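Local coordinates for NTP_transf_2 domain-containing protein (Capnocytophaga granulosa, PDB 6WT9) that synthesises the cyclic dinucleotide 3',3'-c-di-GMP from two molecules of GTP as a second messenger of a CBASS antiphage defence system, at residues A63-K66 / V67-L71; T147-L150 / K151-L155; L333-L336 / L337-V340. All coordinates share one frame; numbering follows the deposited sequence.

Contact 1. Residues A63-K66 / V67-L71; sequences AGEK and VKLHL
E65 and K68 run alongside each other on one flank of the helix, their side chains pointing the same way. The touching pair is E65 OE1 and K68 CD, 3.2 Å apart, so the carboxylate meets the lysine's aliphatic shaft. The ammonium end of K68 lies further off: E65 OE1 to K68 NZ is 4.2 Å, beyond a salt bridge, and any attraction there is probably modest. E65 gets there because its chain, after leaving anti to the backbone N, bends at chi2 (56°).

K66 contributes mainly through its backbone carbonyl. K66 O accepts H70 N at 3.1 Å, and H70 CD2 comes equally close to that oxygen, at 3.1 Å, approaching it obliquely.

V67 forms the buried side of the contact. V67 N donates to A63 O at 3.2 Å with an N-H...O angle of 161°, and V67 CG2 sits 3.3 Å from the same A63 O. The V67 side chain then packs on V187 and I189 of strand 185-194, L100 of strand 98-104 and L161 of helix 147-164. The polar flank and aliphatic face make this an amphipathic helix lying against the sheet of the nucleotidyltransferase fold.

Contact 2. Residues T147-L150 / K151-L155; sequences TNDL and KNNRL
K151 and T147 make the shortest backbone link here: K151 N donates to T147 O at 2.8 Å with an N-H...O angle of 156°. The same lysine's CB rests 3.4 Å from T147 O. One residue pair further on, N152 N is bonded to N148 O, and three residues beyond K151, R154 N reaches L150 O at 3.0 Å. These i to i+4 bonds form the tight part of the contact, and L150 and R154 carry it inward. Both are buried, touching I191 of strand 185-194 and Y215 of strand 212-216, while R154 NH1 forms a salt bridge with E158 OE2.

The D149 flank is looser, and water joins its side chains. D149 and N153 cross obliquely, with the carboxylate and amide planes turned 70° apart. D149 OD2 and N153 ND2 stay 3.9 Å apart, too far for a direct bond, and water 1 bridges them, accepting from N153 ND2 at 2.7 Å and hydrogen-bonded to D149 OD2 at 2.8 Å. Water 2 gathers three side chains: it accepts from N152 ND2 at 2.6 Å and is also hydrogen-bonded to D149 OD1 and N153 OD1. D149 OD2 has a further hydrogen bond to S104 OG.

N148 and K151 form the exposed margin. Their side chains lie side by side, yet N148 OD1 comes no nearer than 4.0 Å to K151 CD, and the lysine runs outward fully extended, CG anti to its N (chi1 176°). A buried face on the strands, a water-bridged flank and an exposed margin thus share the regular i to i+4 pattern near the start of helix 147-164, which S104 joins to the end of strand 98-104 in the nucleotidyltransferase sheet.

Contact 3. Residues L333-L336 / L337-V340; sequences LKML and LQEV
M335, modelled as selenomethionine, meets Q338 through its terminal methyl: M335 CE lies 3.9 Å from Q338 CG. The selenomethionine chain is bent at chi2 and chi3, and its last bond, SE to CE, turns toward the C-terminal end of the helix and brings the methyl to the flank of Q338, three residues on; the two chains cross at an angle. Q338 is bent too. With CG beside the backbone N (chi1 -45°), Q338 CG is carried to 3.1 Å from K334 O, the oxygen that also accepts Q338 N at 3.0 Å.

Next along the chain, E339 N donates to M335 O at 3.2 Å, and E339 CG packs 3.4 Å from that same M335 O. V340 repeats the pattern on the buried side, where V340 N donates to L336 O with a fairly straight N-H...O angle of 166° and V340 CG2 sits 3.4 Å from that acceptor. All of this belongs to one amphipathic helix of the helical region that here follows the nucleotidyltransferase core in sequence, as in other CD-NTases.

Further out, the aliphatic side chains place the helix. L333, L336, L337 and V340 reach helix 291-304, with L299 touched by the last three, and V340 also meets L253 and L256 of helix 245-259. The carboxylate of buried E339 is held at both oxygens: OE1 forms a salt bridge with NZ of K4, the first residue of the model, and OE2 hydrogen-bonds to S260 OG.

In the fold
Along the chain the contacts come in the order 1, 2, 3, each within a single helix: 54-71, 147-164 and 327-347. Contacts 1 and 2 share the nucleotidyltransferase domain, with centres 19 Å apart and nearest atoms about 6 Å apart. They do not touch directly, but L71 of contact 1 packs on S157 and L161, the continuation of contact 2's helix, and both helices lie against strands 98-104 and 185-194. Contact 3 is on the opposite side of the chain's centre, its centre 39 Å from contact 1 and 43 Å from contact 2, packed among helices. The first two thus lie on the sheet-based core, the third in the helical region.

Contact 1. Residues A63-K66 / V67-L71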
ATOM      1  N   ALA A  63       6.882 -15.583  -0.989  1.00 22.13           N
ATOM      2  CA  ALA A  63       5.667 -16.318  -1.327  1.00 16.65           C
ATOM      3  C   ALA A  63       5.210 -15.999  -2.746  1.00 19.93           C
ATOM      4  O   ALA A  63       4.757 -16.888  -3.476  1.00 23.07           O
ATOM      5  CB  ALA A  63       4.561 -16.001  -0.320  1.00 10.60           C
ATOM      6  N   GLY A  64       5.319 -14.732  -3.153  1.00 20.12           N
ATOM      7  CA  GLY A  64       5.032 -14.387  -4.533  1.00 21.60           C
ATOM      8  C   GLY A  64       6.015 -15.002  -5.506  1.00 24.99           C
ATOM      9  O   GLY A  64       5.662 -15.292  -6.653  1.00 23.55           O
ATOM     10  N   GLU A  65       7.256 -15.220  -5.064  1.00 25.26           N
ATOM     11  CA  GLU A  65       8.260 -15.824  -5.931  1.00 25.65           C
ATOM     12  C   GLU A  65       7.954 -17.295  -6.183  1.00 22.20           C
ATOM     13  O   GLU A  65       8.174 -17.801  -7.290  1.00 24.98           O
ATOM     14  CB  GLU A  65       9.648 -15.656  -5.313  1.00 33.73           C
ATOM     15  CG  GLU A  65      10.800 -15.942  -6.259  1.00 43.10           C
ATOM     16  CD  GLU A  65      10.739 -15.100  -7.517  1.00 53.05           C
ATOM     17  OE1 GLU A  65      10.440 -15.660  -8.591  1.00 57.64           O
ATOM     18  OE2 GLU A  65      10.980 -13.877  -7.429  1.00 52.76           O
ATOM     19  N   LYS A  66       7.442 -17.997  -5.170  1.00 19.40           N
ATOM     20  CA  LYS A  66       7.064 -19.394  -5.359  1.00 21.45           C
ATOM     21  C   LYS A  66       5.863 -19.520  -6.287  1.00 19.62           C
ATOM     22  O   LYS A  66       5.787 -20.461  -7.086  1.00 22.03           O
ATOM     23  CB  LYS A  66       6.772 -20.048  -4.009  1.00 22.93           C
ATOM     24  CG  LYS A  66       8.000 -20.240  -3.131  1.00 28.43           C
ATOM     25  CD  LYS A  66       7.619 -20.852  -1.790  1.00 35.86           C
ATOM     26  CE  LYS A  66       8.833 -21.048  -0.898  1.00 38.19           C
ATOM     27  NZ  LYS A  66       9.803 -22.008  -1.495  1.00 44.84           N
ATOM     28  N   VAL A  67       4.911 -18.588  -6.193  1.00 14.46           N
ATOM     29  CA  VAL A  67       3.793 -18.578  -7.134  1.00 15.52           C
ATOM     30  C   VAL A  67       4.304 -18.383  -8.555  1.00 17.06           C
ATOM     31  O   VAL A  67       3.836 -19.036  -9.495  1.00 17.90           O
ATOM     32  CB  VAL A  67       2.774 -17.490  -6.744  1.00 17.50           C
ATOM     33  CG1 VAL A  67       1.660 -17.406  -7.773  1.00 17.79           C
ATOM     34  CG2 VAL A  67       2.206 -17.771  -5.366  1.00 19.79           C
ATOM     35  N   LYS A  68       5.287 -17.496  -8.727  1.00 15.40           N
ATOM     36  CA  LYS A  68       5.864 -17.259 -10.047  1.00 17.17           C
ATOM     37  C   LYS A  68       6.474 -18.531 -10.627  1.00 19.53           C
ATOM     38  O   LYS A  68       6.280 -18.835 -11.810  1.00 16.35           O
ATOM     39  CB  LYS A  68       6.909 -16.147  -9.956  1.00 22.33           C
ATOM     40  CG  LYS A  68       7.633 -15.839 -11.253  1.00 29.52           C
ATOM     41  CD  LYS A  68       8.610 -14.690 -11.060  1.00 40.30           C
ATOM     42  CE  LYS A  68       9.453 -14.454 -12.303  1.00 49.94           C
ATOM     43  NZ  LYS A  68      10.414 -13.330 -12.113  1.00 57.70           N
ATOM     44  N   LEU A  69       7.207 -19.291  -9.808  1.00 20.50           N
ATOM     45  CA  LEU A  69       7.858 -20.499 -10.308  1.00 22.04           C
ATOM     46  C   LEU A  69       6.838 -21.556 -10.712  1.00 19.73           C
ATOM     47  O   LEU A  69       7.057 -22.300 -11.675  1.00 22.44           O
ATOM     48  CB  LEU A  69       8.818 -21.060  -9.259  1.00 21.79           C
ATOM     49  CG  LEU A  69      10.039 -20.206  -8.904  1.00 26.57           C
ATOM     50  CD1 LEU A  69      10.969 -20.966  -7.968  1.00 23.70           C
ATOM     51  CD2 LEU A  69      10.779 -19.763 -10.159  1.00 23.01           C
ATOM     52  N   HIS A  70       5.723 -21.649  -9.983  1.00 13.87           N
ATOM     53  CA  HIS A  70       4.682 -22.600 -10.356  1.00 15.95           C
ATOM     54  C   HIS A  70       4.019 -22.204 -11.670  1.00 19.75           C
ATOM     55  O   HIS A  70       3.716 -23.068 -12.501  1.00 23.87           O
ATOM     56  CB  HIS A  70       3.642 -22.713  -9.241  1.00 15.46           C
ATOM     57  CG  HIS A  70       4.103 -23.514  -8.064  1.00 22.41           C
ATOM     58  ND1 HIS A  70       4.368 -24.865  -8.142  1.00 21.82           N
ATOM     59  CD2 HIS A  70       4.342 -23.157  -6.780  1.00 20.52           C
ATOM     60  CE1 HIS A  70       4.754 -25.305  -6.957  1.00 21.86           C
ATOM     61  NE2 HIS A  70       4.747 -24.288  -6.113  1.00 21.86           N
ATOM     62  N   LEU A  71       3.785 -20.906 -11.874  1.00 17.89           N
ATOM     63  CA  LEU A  71       3.181 -20.456 -13.123  1.00 17.91           C
ATOM     64  C   LEU A  71       4.146 -20.588 -14.295  1.00 13.84           C
ATOM     65  O   LEU A  71       3.710 -20.781 -15.436  1.00 14.53           O
ATOM     66  CB  LEU A  71       2.704 -19.012 -12.982  1.00 20.39           C
ATOM     67  CG  LEU A  71       1.544 -18.808 -12.007  1.00 23.01           C
ATOM     68  CD1 LEU A  71       1.120 -17.345 -11.961  1.00 15.85           C
ATOM     69  CD2 LEU A  71       0.370 -19.698 -12.388  1.00 17.77           C
TER

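Contact 2. Residues T147-L150 / K151-L155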
ATOM      1  N   THR A 147      -7.663 -10.674 -25.997  1.00 60.79           N
ATOM      2  CA  THR A 147      -8.470 -11.121 -24.864  1.00 58.75           C
ATOM      3  C   THR A 147      -8.442 -12.639 -24.720  1.00 48.51           C
ATOM      4  O   THR A 147      -8.466 -13.163 -23.599  1.00 48.81           O
ATOM      5  CB  THR A 147      -9.907 -10.617 -25.010  1.00 61.21           C
ATOM      6  OG1 THR A 147     -10.408 -10.960 -26.307  1.00 64.43           O
ATOM      7  CG2 THR A 147      -9.944  -9.114 -24.847  1.00 61.37           C
ATOM      8  N   ASN A 148      -8.405 -13.362 -25.843  1.00 41.69           N
ATOM      9  CA  ASN A 148      -8.306 -14.818 -25.782  1.00 38.53           C
ATOM     10  C   ASN A 148      -6.982 -15.269 -25.179  1.00 26.61           C
ATOM     11  O   ASN A 148      -6.938 -16.275 -24.458  1.00 20.80           O
ATOM     12  CB  ASN A 148      -8.491 -15.417 -27.175  1.00 38.76           C
ATOM     13  CG  ASN A 148      -9.875 -16.002 -27.373  1.00 48.74           C
ATOM     14  OD1 ASN A 148     -10.471 -16.521 -26.433  1.00 57.11           O
ATOM     15  ND2 ASN A 148     -10.395 -15.919 -28.595  1.00 50.39           N
ATOM     16  N   ASP A 149      -5.896 -14.545 -25.459  1.00 18.03           N
ATOM     17  CA  ASP A 149      -4.620 -14.859 -24.827  1.00 25.56           C
ATOM     18  C   ASP A 149      -4.686 -14.650 -23.318  1.00 29.20           C
ATOM     19  O   ASP A 149      -4.091 -15.417 -22.552  1.00 28.38           O
ATOM     20  CB  ASP A 149      -3.506 -14.010 -25.441  1.00 32.72           C
ATOM     21  CG  ASP A 149      -2.124 -14.451 -24.994  1.00 45.80           C
ATOM     22  OD1 ASP A 149      -1.755 -15.616 -25.257  1.00 52.08           O
ATOM     23  OD2 ASP A 149      -1.403 -13.636 -24.383  1.00 48.60           O
ATOM     24  N   LEU A 150      -5.410 -13.620 -22.873  1.00 24.12           N
ATOM     25  CA  LEU A 150      -5.562 -13.377 -21.440  1.00 20.08           C
ATOM     26  C   LEU A 150      -6.512 -14.382 -20.801  1.00 19.03           C
ATOM     27  O   LEU A 150      -6.307 -14.797 -19.654  1.00 18.49           O
ATOM     28  CB  LEU A 150      -6.057 -11.951 -21.197  1.00 18.00           C
ATOM     29  CG  LEU A 150      -5.135 -10.832 -21.687  1.00 21.53           C
ATOM     30  CD1 LEU A 150      -5.608  -9.486 -21.177  1.00 26.26           C
ATOM     31  CD2 LEU A 150      -3.704 -11.093 -21.258  1.00 22.90           C
ATOM     32  N   LYS A 151      -7.563 -14.775 -21.525  1.00 19.13           N
ATOM     33  CA  LYS A 151      -8.468 -15.803 -21.023  1.00 20.29           C
ATOM     34  C   LYS A 151      -7.743 -17.130 -20.833  1.00 21.13           C
ATOM     35  O   LYS A 151      -7.979 -17.843 -19.850  1.00 22.08           O
ATOM     36  CB  LYS A 151      -9.649 -15.962 -21.981  1.00 19.61           C
ATOM     37  CG  LYS A 151     -10.620 -17.071 -21.627  1.00 25.16           C
ATOM     38  CD  LYS A 151     -11.717 -17.174 -22.676  1.00 28.36           C
ATOM     39  CE  LYS A 151     -12.601 -18.382 -22.444  1.00 31.67           C
ATOM     40  NZ  LYS A 151     -13.759 -18.406 -23.379  1.00 30.20           N
ATOM     41  N   ASN A 152      -6.845 -17.471 -21.762  1.00 14.50           N
ATOM     42  CA  ASN A 152      -6.076 -18.707 -21.642  1.00 16.94           C
ATOM     43  C   ASN A 152      -5.160 -18.670 -20.424  1.00 15.25           C
ATOM     44  O   ASN A 152      -5.099 -19.632 -19.649  1.00 18.85           O
ATOM     45  CB  ASN A 152      -5.274 -18.944 -22.924  1.00 22.06           C
ATOM     46  CG  ASN A 152      -4.341 -20.139 -22.821  1.00 29.62           C
ATOM     47  OD1 ASN A 152      -4.787 -21.279 -22.694  1.00 31.44           O
ATOM     48  ND2 ASN A 152      -3.040 -19.881 -22.890  1.00 27.71           N
ATOM     49  N   ASN A 153      -4.440 -17.561 -20.238  1.00 12.04           N
ATOM     50  CA  ASN A 153      -3.558 -17.433 -19.081  1.00 15.64           C
ATOM     51  C   ASN A 153      -4.334 -17.489 -17.772  1.00 14.50           C
ATOM     52  O   ASN A 153      -3.826 -18.015 -16.776  1.00 10.20           O
ATOM     53  CB  ASN A 153      -2.758 -16.133 -19.165  1.00 16.19           C
ATOM     54  CG  ASN A 153      -1.680 -16.181 -20.229  1.00 17.05           C
ATOM     55  OD1 ASN A 153      -1.242 -17.260 -20.634  1.00 15.54           O
ATOM     56  ND2 ASN A 153      -1.242 -15.013 -20.685  1.00 14.63           N
ATOM     57  N   ARG A 154      -5.556 -16.956 -17.753  1.00 19.61           N
ATOM     58  CA  ARG A 154      -6.371 -17.014 -16.544  1.00 16.78           C
ATOM     59  C   ARG A 154      -6.798 -18.446 -16.240  1.00 17.77           C
ATOM     60  O   ARG A 154      -6.720 -18.896 -15.092  1.00 20.50           O
ATOM     61  CB  ARG A 154      -7.591 -16.103 -16.690  1.00 18.94           C
ATOM     62  CG  ARG A 154      -8.570 -16.163 -15.526  1.00 25.11           C
ATOM     63  CD  ARG A 154      -7.897 -15.795 -14.215  1.00 35.88           C
ATOM     64  NE  ARG A 154      -8.809 -15.123 -13.293  1.00 47.82           N
ATOM     65  CZ  ARG A 154      -9.529 -15.741 -12.362  1.00 49.98           C
ATOM     66  NH1 ARG A 154      -9.447 -17.054 -12.223  1.00 48.08           N
ATOM     67  NH2 ARG A 154     -10.330 -15.045 -11.569  1.00 51.95           N
ATOM     68  N   LEU A 155      -7.246 -19.179 -17.263  1.00 19.56           N
ATOM     69  CA  LEU A 155      -7.663 -20.562 -17.054  1.00 18.87           C
ATOM     70  C   LEU A 155      -6.478 -21.457 -16.708  1.00 13.76           C
ATOM     71  O   LEU A 155      -6.593 -22.346 -15.857  1.00 20.09           O
ATOM     72  CB  LEU A 155      -8.386 -21.084 -18.297  1.00 26.80           C
ATOM     73  CG  LEU A 155      -9.755 -20.468 -18.593  1.00 34.19           C
ATOM     74  CD1 LEU A 155     -10.275 -20.942 -19.940  1.00 39.07           C
ATOM     75  CD2 LEU A 155     -10.745 -20.803 -17.487  1.00 33.19           C
TER
HETATM   76  O   HOH W   1       0.519 -14.942 -22.796  1.00 15.43           O
HETATM   77  O   HOH W   2      -2.131 -17.500 -23.351  1.00 19.14           O

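Contact 3. Residues L333-L336 / L337-V340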
ATOM      1  N   LEU A 333     -12.432  11.664   4.195  1.00 22.84           N
ATOM      2  CA  LEU A 333     -11.301  12.567   4.381  1.00 22.75           C
ATOM      3  C   LEU A 333     -11.476  13.413   5.634  1.00 23.24           C
ATOM      4  O   LEU A 333     -10.505  13.678   6.355  1.00 22.21           O
ATOM      5  CB  LEU A 333     -11.133  13.459   3.150  1.00 26.84           C
ATOM      6  CG  LEU A 333     -10.049  14.540   3.223  1.00 30.56           C
ATOM      7  CD1 LEU A 333      -8.677  13.917   3.418  1.00 27.75           C
ATOM      8  CD2 LEU A 333     -10.072  15.409   1.978  1.00 35.19           C
ATOM      9  N   LYS A 334     -12.708  13.846   5.912  1.00 20.81           N
ATOM     10  CA  LYS A 334     -12.966  14.626   7.119  1.00 21.00           C
ATOM     11  C   LYS A 334     -12.718  13.801   8.374  1.00 19.05           C
ATOM     12  O   LYS A 334     -12.119  14.296   9.337  1.00 17.58           O
ATOM     13  CB  LYS A 334     -14.398  15.161   7.110  1.00 29.59           C
ATOM     14  CG  LYS A 334     -14.682  16.197   6.034  1.00 38.86           C
ATOM     15  CD  LYS A 334     -16.142  16.625   6.069  1.00 48.78           C
ATOM     16  CE  LYS A 334     -16.450  17.644   4.983  1.00 55.54           C
ATOM     17  NZ  LYS A 334     -17.876  18.070   5.014  1.00 59.01           N
HETATM   18  N   MSE A 335     -13.162  12.545   8.385  1.00 17.87           N
HETATM   19  CA  MSE A 335     -12.983  11.685   9.551  1.00 20.09           C
HETATM   20  C   MSE A 335     -11.509  11.387   9.798  1.00 19.15           C
HETATM   21  O   MSE A 335     -11.078  11.259  10.944  1.00 19.40           O
HETATM   22  CB  MSE A 335     -13.760  10.376   9.393  1.00 21.39           C
HETATM   23  CG  MSE A 335     -15.267  10.549   9.282  1.00 27.93           C
HETATM   24 SE   MSE A 335     -15.984  11.938  10.448  0.39 39.78          SE
HETATM   25  CE  MSE A 335     -15.511  11.201  12.182  1.00 34.54           C
ATOM     26  N   LEU A 336     -10.737  11.272   8.716  1.00 17.57           N
ATOM     27  CA  LEU A 336      -9.294  11.097   8.860  1.00 19.41           C
ATOM     28  C   LEU A 336      -8.649  12.356   9.428  1.00 20.88           C
ATOM     29  O   LEU A 336      -7.691  12.275  10.205  1.00 20.16           O
ATOM     30  CB  LEU A 336      -8.673  10.725   7.514  1.00 15.05           C
ATOM     31  CG  LEU A 336      -7.180  10.402   7.500  1.00 21.66           C
ATOM     32  CD1 LEU A 336      -6.872   9.236   8.428  1.00 21.19           C
ATOM     33  CD2 LEU A 336      -6.719  10.097   6.083  1.00 24.25           C
ATOM     34  N   LEU A 337      -9.167  13.529   9.054  1.00 20.12           N
ATOM     35  CA  LEU A 337      -8.687  14.777   9.639  1.00 20.59           C
ATOM     36  C   LEU A 337      -8.954  14.823  11.140  1.00 23.44           C
ATOM     37  O   LEU A 337      -8.139  15.353  11.906  1.00 23.44           O
ATOM     38  CB  LEU A 337      -9.343  15.964   8.938  1.00 18.83           C
ATOM     39  CG  LEU A 337      -9.022  17.357   9.480  1.00 13.84           C
ATOM     40  CD1 LEU A 337      -7.523  17.610   9.449  1.00 12.29           C
ATOM     41  CD2 LEU A 337      -9.766  18.413   8.683  1.00 19.87           C
ATOM     42  N   GLN A 338     -10.092  14.274  11.577  1.00 22.59           N
ATOM     43  CA  GLN A 338     -10.373  14.195  13.008  1.00 21.61           C
ATOM     44  C   GLN A 338      -9.307  13.385  13.733  1.00 18.98           C
ATOM     45  O   GLN A 338      -8.819  13.793  14.793  1.00 23.53           O
ATOM     46  CB  GLN A 338     -11.751  13.574  13.247  1.00 27.58           C
ATOM     47  CG  GLN A 338     -12.865  14.111  12.361  1.00 41.26           C
ATOM     48  CD  GLN A 338     -13.330  15.495  12.761  1.00 55.27           C
ATOM     49  OE1 GLN A 338     -12.928  16.023  13.799  1.00 66.25           O
ATOM     50  NE2 GLN A 338     -14.184  16.092  11.937  1.00 54.94           N
ATOM     51  N   GLU A 339      -8.929  12.234  13.172  1.00 20.31           N
ATOM     52  CA  GLU A 339      -7.938  11.382  13.820  1.00 19.83           C
ATOM     53  C   GLU A 339      -6.585  12.077  13.917  1.00 14.30           C
ATOM     54  O   GLU A 339      -5.923  12.018  14.959  1.00 15.44           O
ATOM     55  CB  GLU A 339      -7.810  10.061  13.061  1.00 24.52           C
ATOM     56  CG  GLU A 339      -9.111   9.276  12.956  1.00 29.10           C
ATOM     57  CD  GLU A 339      -9.572   8.724  14.292  1.00 35.29           C
ATOM     58  OE1 GLU A 339      -8.715   8.490  15.168  1.00 36.59           O
ATOM     59  OE2 GLU A 339     -10.794   8.526  14.464  1.00 36.83           O
ATOM     60  N   VAL A 340      -6.156  12.737  12.839  1.00 15.13           N
ATOM     61  CA  VAL A 340      -4.885  13.454  12.869  1.00 14.41           C
ATOM     62  C   VAL A 340      -4.950  14.606  13.863  1.00 15.81           C
ATOM     63  O   VAL A 340      -3.998  14.848  14.617  1.00 11.64           O
ATOM     64  CB  VAL A 340      -4.516  13.945  11.458  1.00 13.55           C
ATOM     65  CG1 VAL A 340      -3.230  14.760  11.498  1.00  9.34           C
ATOM     66  CG2 VAL A 340      -4.377  12.765  10.510  1.00 14.56           C
TER